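Local atomic coordinates of cytochrome P450 RhF (Acinetobacter radioresistens, PDB entry 6RO8), a protein that probably uses heme iron to insert oxygen into organic substrates, as the heme domain of a self-sufficient cytochrome P450 that also carries reductase modules. Residues W221-K232 against D257-M268. Sequence-based numbering, arbitrary orientation.
Sequences WEYSGRVLEKMK and DNYLHSMMMAIM
H261 inserts as a knob into a hole formed by W221, S224, G225 and L228, joining helix 207-233 to helix 257-270 in the mainly helical part of the P450 fold; these probably correspond to the canonical G-helix and I-helix. The segment axes approach to 8.9 Å at 116°. With CG anti to the backbone N, H261 reaches across the gap. Its CB lies near the far rim of the W221 ring, and its CG and ND1 lie over W221 CZ2. H261 CD2 is 3.7 Å from both W221 CZ2 and CH2, while H261 CE1 lies over W221 NE1 and CE2. H261 NE2 stands 3.3 Å above the indole plane of W221, over its centre. The rings stack face to face: the planes differ by 14° and the centroid of the six-membered ring of W221 is 3.6 Å from that of H261. At the tip, H261 NE2 donates a nearly straight hydrogen bond to W221 O (2.9 Å), with the acceptor essentially in the imidazole plane. That oxygen also takes the helical N-H of G225 from the opposite face of its carbonyl plane, so two donors grip it.

M265 makes a Met-aromatic contact at the indole edge: its SD is 5.4 Å from the centroid of the six-membered ring of W221, near the ring plane, and its CE lies against CE3. S262 OG, hydrogen-bonded to N110 N, lies at the edge beside W221 CH2, and Y107 adds an edge-to-face ring. Farther along, L228 CD2 packs on L260 CB (3.6 Å), and the bent chain of M264 carries its CE to V227 CG1. At the more exposed end of the interface, K232 NZ forms a salt bridge with D257 OD1 at 2.9 Å, meeting the syn side of the carboxylate 27° out of its plane.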
loop_
_atom_site.group_PDB
_atom_site.type_symbol
_atom_site.label_atom_id
_atom_site.label_comp_id
_atom_site.label_asym_id
_atom_site.label_seq_id
_atom_site.Cartn_x
_atom_site.Cartn_y
_atom_site.Cartn_z
ATOM N N TRP A 221 10.603 -16.139 0.784
ATOM C CA TRP A 221 11.893 -15.844 1.397
ATOM C C TRP A 221 13.021 -16.558 0.666
ATOM O O TRP A 221 14.045 -15.951 0.330
ATOM C CB TRP A 221 11.877 -16.250 2.875
ATOM C CG TRP A 221 13.141 -15.908 3.596
ATOM C CD1 TRP A 221 14.161 -16.757 3.921
ATOM C CD2 TRP A 221 13.525 -14.618 4.081
ATOM N NE1 TRP A 221 15.156 -16.072 4.578
ATOM C CE2 TRP A 221 14.791 -14.758 4.690
ATOM C CE3 TRP A 221 12.923 -13.361 4.062
ATOM C CZ2 TRP A 221 15.464 -13.688 5.268
ATOM C CZ3 TRP A 221 13.593 -12.296 4.635
ATOM C CH2 TRP A 221 14.852 -12.468 5.230
ATOM N N GLU A 222 12.853 -17.857 0.418
ATOM C CA GLU A 222 13.880 -18.614 -0.278
ATOM C C GLU A 222 14.125 -18.063 -1.670
ATOM O O GLU A 222 15.279 -17.925 -2.093
ATOM C CB GLU A 222 13.480 -20.077 -0.355
ATOM C CG GLU A 222 14.581 -20.976 -0.814
ATOM C CD GLU A 222 14.222 -22.421 -0.598
ATOM O OE1 GLU A 222 13.105 -22.804 -1.004
ATOM O OE2 GLU A 222 15.043 -23.170 -0.018
ATOM N N TYR A 223 13.053 -17.740 -2.396
ATOM C CA TYR A 223 13.194 -17.171 -3.734
ATOM C C TYR A 223 14.049 -15.900 -3.712
ATOM O O TYR A 223 15.024 -15.781 -4.465
ATOM C CB TYR A 223 11.813 -16.881 -4.335
ATOM C CG TYR A 223 11.879 -16.228 -5.704
ATOM C CD1 TYR A 223 12.125 -16.984 -6.851
ATOM C CD2 TYR A 223 11.701 -14.854 -5.848
ATOM C CE1 TYR A 223 12.189 -16.393 -8.101
ATOM C CE2 TYR A 223 11.767 -14.247 -7.103
ATOM C CZ TYR A 223 12.013 -15.026 -8.221
ATOM O OH TYR A 223 12.080 -14.450 -9.466
ATOM N N SER A 224 13.688 -14.936 -2.851
ATOM C CA SER A 224 14.396 -13.669 -2.694
ATOM C C SER A 224 15.854 -13.926 -2.360
ATOM O O SER A 224 16.740 -13.184 -2.809
ATOM C CB SER A 224 13.698 -12.802 -1.631
ATOM O OG SER A 224 13.145 -13.616 -0.611
ATOM N N GLY A 225 16.125 -14.994 -1.609
ATOM C CA GLY A 225 17.505 -15.364 -1.366
ATOM C C GLY A 225 18.265 -15.683 -2.637
ATOM O O GLY A 225 19.322 -15.106 -2.888
ATOM N N ARG A 226 17.750 -16.628 -3.433
ATOM C CA ARG A 226 18.394 -17.009 -4.686
ATOM C C ARG A 226 18.586 -15.790 -5.601
ATOM O O ARG A 226 19.642 -15.626 -6.232
ATOM C CB ARG A 226 17.563 -18.115 -5.376
ATOM C CG ARG A 226 18.174 -18.700 -6.680
ATOM C CD ARG A 226 17.133 -19.370 -7.616
ATOM N NE ARG A 226 16.193 -18.425 -8.230
ATOM C CZ ARG A 226 15.662 -18.560 -9.442
ATOM N NH1 ARG A 226 16.026 -19.588 -10.222
ATOM N NH2 ARG A 226 14.820 -17.634 -9.911
ATOM N N VAL A 227 17.588 -14.905 -5.649
ATOM C CA VAL A 227 17.677 -13.705 -6.480
ATOM C C VAL A 227 18.819 -12.814 -6.009
ATOM O O VAL A 227 19.706 -12.439 -6.786
ATOM C CB VAL A 227 16.341 -12.940 -6.468
ATOM C CG1 VAL A 227 16.449 -11.668 -7.289
ATOM C CG2 VAL A 227 15.217 -13.806 -6.993
ATOM N N LEU A 228 18.784 -12.438 -4.728
ATOM C CA LEU A 228 19.803 -11.570 -4.154
ATOM C C LEU A 228 21.192 -12.152 -4.331
ATOM O O LEU A 228 22.168 -11.397 -4.411
ATOM C CB LEU A 228 19.506 -11.340 -2.670
ATOM C CG LEU A 228 20.496 -10.474 -1.898
ATOM C CD1 LEU A 228 20.464 -9.071 -2.452
ATOM C CD2 LEU A 228 20.186 -10.461 -0.416
ATOM N N GLU A 229 21.291 -13.480 -4.410
ATOM C CA GLU A 229 22.583 -14.124 -4.580
ATOM C C GLU A 229 23.094 -13.943 -5.995
ATOM O O GLU A 229 24.276 -13.644 -6.198
ATOM C CB GLU A 229 22.479 -15.608 -4.223
ATOM C CG GLU A 229 23.800 -16.254 -3.822
ATOM C CD GLU A 229 24.611 -15.403 -2.852
ATOM O OE1 GLU A 229 24.004 -14.783 -1.946
ATOM O OE2 GLU A 229 25.856 -15.356 -2.994
ATOM N N LYS A 230 22.216 -14.110 -6.986
ATOM C CA LYS A 230 22.615 -13.906 -8.374
ATOM C C LYS A 230 22.957 -12.447 -8.644
ATOM O O LYS A 230 23.948 -12.147 -9.323
ATOM C CB LYS A 230 21.508 -14.376 -9.315
ATOM C CG LYS A 230 20.999 -15.773 -9.019
ATOM C CD LYS A 230 20.318 -16.400 -10.229
ATOM C CE LYS A 230 19.322 -17.471 -9.815
ATOM N NZ LYS A 230 18.573 -18.047 -10.964
ATOM N N MET A 231 22.139 -11.526 -8.139
ATOM C CA MET A 231 22.440 -10.114 -8.335
ATOM C C MET A 231 23.754 -9.744 -7.656
ATOM O O MET A 231 24.565 -8.994 -8.221
ATOM C CB MET A 231 21.281 -9.258 -7.821
ATOM C CG MET A 231 19.982 -9.500 -8.583
ATOM S SD MET A 231 18.581 -8.515 -8.009
ATOM C CE MET A 231 19.433 -7.468 -6.845
ATOM N N LYS A 232 23.986 -10.282 -6.452
ATOM C CA LYS A 232 25.259 -10.081 -5.769
ATOM C C LYS A 232 26.422 -10.417 -6.690
ATOM O O LYS A 232 27.477 -9.774 -6.639
ATOM C CB LYS A 232 25.318 -10.945 -4.504
ATOM C CG LYS A 232 25.145 -10.185 -3.202
ATOM C CD LYS A 232 24.715 -11.132 -2.087
ATOM C CE LYS A 232 24.894 -10.519 -0.698
ATOM N NZ LYS A 232 24.150 -11.259 0.355
ATOM N N ASP A 257 23.368 -7.175 5.592
ATOM C CA ASP A 257 23.042 -8.316 4.750
ATOM C C ASP A 257 21.618 -8.790 4.994
ATOM O O ASP A 257 20.913 -9.153 4.045
ATOM C CB ASP A 257 24.036 -9.454 4.979
ATOM C CG ASP A 257 24.084 -10.427 3.809
ATOM O OD1 ASP A 257 23.149 -10.428 2.969
ATOM O OD2 ASP A 257 25.068 -11.191 3.725
ATOM N N ASN A 258 21.172 -8.802 6.251
ATOM C CA ASN A 258 19.776 -9.143 6.509
ATOM C C ASN A 258 18.846 -8.110 5.906
ATOM O O ASN A 258 17.786 -8.455 5.370
ATOM C CB ASN A 258 19.485 -9.252 7.999
ATOM C CG ASN A 258 18.011 -9.476 8.262
ATOM O OD1 ASN A 258 17.233 -8.516 8.434
ATOM N ND2 ASN A 258 17.607 -10.738 8.269
ATOM N N TYR A 259 19.209 -6.831 6.010
ATOM C CA TYR A 259 18.394 -5.816 5.360
ATOM C C TYR A 259 18.278 -6.106 3.873
ATOM O O TYR A 259 17.212 -5.920 3.282
ATOM C CB TYR A 259 18.961 -4.416 5.584
ATOM C CG TYR A 259 18.366 -3.451 4.596
ATOM C CD1 TYR A 259 17.086 -2.934 4.786
ATOM C CD2 TYR A 259 19.056 -3.104 3.434
ATOM C CE1 TYR A 259 16.531 -2.070 3.863
ATOM C CE2 TYR A 259 18.515 -2.262 2.513
ATOM C CZ TYR A 259 17.255 -1.739 2.720
ATOM O OH TYR A 259 16.743 -0.892 1.769
ATOM N N LEU A 260 19.362 -6.569 3.252
ATOM C CA LEU A 260 19.295 -6.889 1.830
ATOM C C LEU A 260 18.262 -7.971 1.570
ATOM O O LEU A 260 17.400 -7.826 0.694
ATOM C CB LEU A 260 20.671 -7.316 1.320
ATOM C CG LEU A 260 21.603 -6.190 0.873
ATOM C CD1 LEU A 260 21.858 -5.179 1.985
ATOM C CD2 LEU A 260 22.914 -6.785 0.361
ATOM N N HIS A 261 18.311 -9.045 2.348
ATOM C CA HIS A 261 17.389 -10.145 2.127
ATOM C C HIS A 261 15.971 -9.753 2.516
ATOM O O HIS A 261 15.014 -10.063 1.792
ATOM C CB HIS A 261 17.865 -11.364 2.912
ATOM C CG HIS A 261 17.226 -12.645 2.487
ATOM N ND1 HIS A 261 17.731 -13.879 2.843
ATOM C CD2 HIS A 261 16.120 -12.888 1.746
ATOM C CE1 HIS A 261 16.961 -14.825 2.338
ATOM N NE2 HIS A 261 15.975 -14.250 1.670
ATOM N N SER A 262 15.818 -9.050 3.642
ATOM C CA SER A 262 14.491 -8.624 4.073
ATOM C C SER A 262 13.886 -7.619 3.091
ATOM O O SER A 262 12.719 -7.748 2.696
ATOM C CB SER A 262 14.564 -8.046 5.491
ATOM O OG SER A 262 14.974 -9.039 6.440
ATOM N N MET A 263 14.670 -6.621 2.668
ATOM C CA MET A 263 14.138 -5.632 1.737
ATOM C C MET A 263 13.790 -6.274 0.400
ATOM O O MET A 263 12.764 -5.945 -0.201
ATOM C CB MET A 263 15.125 -4.473 1.556
ATOM C CG MET A 263 14.590 -3.300 0.711
ATOM S SD MET A 263 13.110 -2.535 1.420
ATOM C CE MET A 263 13.471 -0.800 1.237
ATOM N N MET A 264 14.622 -7.201 -0.076
ATOM C CA MET A 264 14.308 -7.910 -1.312
ATOM C C MET A 264 12.863 -8.388 -1.296
ATOM O O MET A 264 12.068 -8.038 -2.174
ATOM C CB MET A 264 15.256 -9.098 -1.505
ATOM C CG MET A 264 16.426 -8.839 -2.437
ATOM S SD MET A 264 15.970 -8.326 -4.111
ATOM C CE MET A 264 15.221 -9.821 -4.703
ATOM N N MET A 265 12.493 -9.168 -0.273
ATOM C CA MET A 265 11.154 -9.746 -0.237
ATOM C C MET A 265 10.087 -8.694 -0.009
ATOM O O MET A 265 9.050 -8.704 -0.682
ATOM C CB MET A 265 11.051 -10.817 0.842
ATOM C CG MET A 265 9.973 -11.820 0.528
ATOM S SD MET A 265 9.606 -12.943 1.901
ATOM C CE MET A 265 9.606 -11.828 3.273
ATOM N N ALA A 266 10.319 -7.781 0.927
ATOM C CA ALA A 266 9.314 -6.768 1.207
ATOM C C ALA A 266 9.115 -5.848 0.002
ATOM O O ALA A 266 7.979 -5.579 -0.418
ATOM C CB ALA A 266 9.718 -5.975 2.451
ATOM N N ILE A 267 10.217 -5.391 -0.599
ATOM C CA ILE A 267 10.103 -4.413 -1.675
ATOM C C ILE A 267 9.514 -5.050 -2.934
ATOM O O ILE A 267 8.886 -4.359 -3.748
ATOM C CB ILE A 267 11.463 -3.724 -1.941
ATOM C CG1 ILE A 267 11.224 -2.304 -2.459
ATOM C CG2 ILE A 267 12.325 -4.527 -2.918
ATOM C CD1 ILE A 267 10.255 -1.504 -1.598
ATOM N N MET A 268 9.654 -6.373 -3.094
ATOM C CA MET A 268 9.077 -7.044 -4.255
ATOM C C MET A 268 7.580 -7.198 -4.176
ATOM O O MET A 268 6.988 -7.714 -5.130
ATOM C CB MET A 268 9.707 -8.410 -4.463
ATOM C CG MET A 268 11.051 -8.293 -5.111
ATOM S SD MET A 268 11.732 -9.910 -5.489
ATOM C CE MET A 268 10.250 -10.870 -5.690
#